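Local coordinates for antifreeze protein (Uncultured bacterium, PDB 6EIO) that probably binds ice crystals through flat faces of a beta-solenoid and so restrains their growth, as other ice-binding proteins do, at residues Ser126-Ser131 with Ser153-Thr158. Sequence-based numbering, arbitrary orientation. Where two conformers were deposited one is given.
Sequences SSLAVS and STLTTT
Thr158 meets Ser131 through its hydroxyl: OG1 donates to Ser131 O over 2.9 Å, approaching from above the carbonyl plane, 38° out of it, and therefore not along a lone pair. A chi1 of 52° tucks OG1 in over its own backbone, on the side facing Ser131, while CG2 runs alongside Ser131, nearest its O and CA. With an alanine in place of Thr158, Ser131 O would probably be left without this hydroxyl donor, and the methyl contact along Ser131 would be lost. At the other end, in one of the two conformers of Ser127, its OG and Thr154 OG1 share a hydrogen bond of 2.7 Å, either able to donate. A water carries this polar row onward: it bonds to Thr154 OG1 and Thr156 OG1 and donates to Leu128 O at 2.9 Å, so that carbonyl accepts both the water and Thr156 N.

Four backbone bonds fix the parallel register, beginning with Leu128 N to Thr154 O at 2.9 Å and ending with Thr158 N to Val130 O at 3.1 Å. Strands 128-130 and 155-157, 4.7 Å apart at their axes and inclined by 16°, are successive rungs on one face of the right-handed beta-solenoid of this ice-binding family. Side chains alternate: Ala129 and Thr156 share the outer, partly exposed face, whereas Leu128, Val130, Leu155 and Thr157 point into the interior.

There Val130 and Thr157 lie side by side, Val130 CB 3.9 Å from Thr157 CG2. The hydroxyl of Thr157 is used by Thr188 and Gly185 N, leaving its methyl for Val130. Deeper in, Leu128 and Leu155 both pack on Trp176. At the strand end, Ser131 N is hydrogen-bonded to Asn111 OD1 of the preceding rung.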
# COMPACT_ATOMS: atom_id res chain seq x y z
N SER A 126 10.57 -9.70 10.07
CA SER A 126 11.71 -9.38 9.21
C SER A 126 11.16 -8.86 7.88
O SER A 126 9.99 -8.49 7.77
CB SER A 126 12.63 -10.62 9.10
OG SER A 126 11.91 -11.73 8.60
N SER A 127 11.99 -8.85 6.85
CA SER A 127 11.52 -8.34 5.57
C SER A 127 10.51 -9.30 4.95
O SER A 127 10.60 -10.53 5.09
CB SER A 127 12.69 -8.14 4.60
OG SER A 127 13.51 -7.04 4.98
N LEU A 128 9.53 -8.72 4.25
CA LEU A 128 8.50 -9.46 3.54
C LEU A 128 8.67 -9.19 2.06
O LEU A 128 8.93 -8.04 1.66
CB LEU A 128 7.11 -9.02 4.01
CG LEU A 128 5.97 -9.96 3.62
CD1 LEU A 128 6.06 -11.28 4.38
CD2 LEU A 128 4.64 -9.28 3.91
N ALA A 129 8.55 -10.23 1.23
CA ALA A 129 8.84 -10.08 -0.19
C ALA A 129 7.91 -10.94 -1.01
O ALA A 129 7.43 -11.96 -0.55
CB ALA A 129 10.28 -10.49 -0.49
N VAL A 130 7.65 -10.51 -2.23
CA VAL A 130 7.12 -11.39 -3.25
C VAL A 130 8.26 -11.57 -4.24
O VAL A 130 8.53 -10.69 -5.06
CB VAL A 130 5.85 -10.83 -3.90
CG1 VAL A 130 5.19 -11.90 -4.74
CG2 VAL A 130 4.88 -10.28 -2.85
N SER A 131 8.97 -12.71 -4.15
CA SER A 131 10.17 -12.90 -4.96
C SER A 131 10.00 -13.92 -6.06
O SER A 131 10.59 -13.77 -7.12
CB SER A 131 11.40 -13.30 -4.11
OG SER A 131 11.37 -14.61 -3.59
N SER A 153 10.27 -4.62 8.85
CA SER A 153 11.40 -4.19 8.06
C SER A 153 10.89 -3.66 6.72
O SER A 153 10.01 -2.79 6.68
CB SER A 153 12.40 -5.35 7.94
OG SER A 153 13.58 -4.87 7.32
N THR A 154 11.45 -4.16 5.62
CA THR A 154 11.09 -3.74 4.28
C THR A 154 10.07 -4.66 3.64
O THR A 154 9.89 -5.82 4.02
CB THR A 154 12.35 -3.67 3.39
OG1 THR A 154 12.91 -4.98 3.31
CG2 THR A 154 13.38 -2.69 3.92
N LEU A 155 9.42 -4.10 2.61
CA LEU A 155 8.50 -4.82 1.73
C LEU A 155 9.02 -4.67 0.31
O LEU A 155 9.16 -3.54 -0.16
CB LEU A 155 7.10 -4.19 1.84
CG LEU A 155 6.06 -4.70 0.83
CD1 LEU A 155 5.80 -6.19 0.95
CD2 LEU A 155 4.77 -3.90 1.01
N THR A 156 9.27 -5.78 -0.39
CA THR A 156 9.83 -5.69 -1.73
C THR A 156 9.21 -6.74 -2.64
O THR A 156 8.67 -7.75 -2.21
CB THR A 156 11.35 -5.86 -1.75
OG1 THR A 156 11.68 -7.17 -1.30
CG2 THR A 156 12.02 -4.80 -0.92
N THR A 157 9.33 -6.46 -3.95
CA THR A 157 8.98 -7.43 -4.97
C THR A 157 10.08 -7.45 -6.03
O THR A 157 10.69 -6.43 -6.35
CB THR A 157 7.63 -7.12 -5.65
OG1 THR A 157 7.73 -5.87 -6.32
CG2 THR A 157 6.51 -7.05 -4.62
N THR A 158 10.29 -8.62 -6.62
CA THR A 158 11.10 -8.72 -7.83
C THR A 158 10.25 -8.33 -9.04
O THR A 158 9.03 -8.15 -8.95
CB THR A 158 11.64 -10.14 -8.01
OG1 THR A 158 10.53 -11.02 -7.92
CG2 THR A 158 12.68 -10.51 -6.97
O HOH W 1 11.66 -7.06 1.59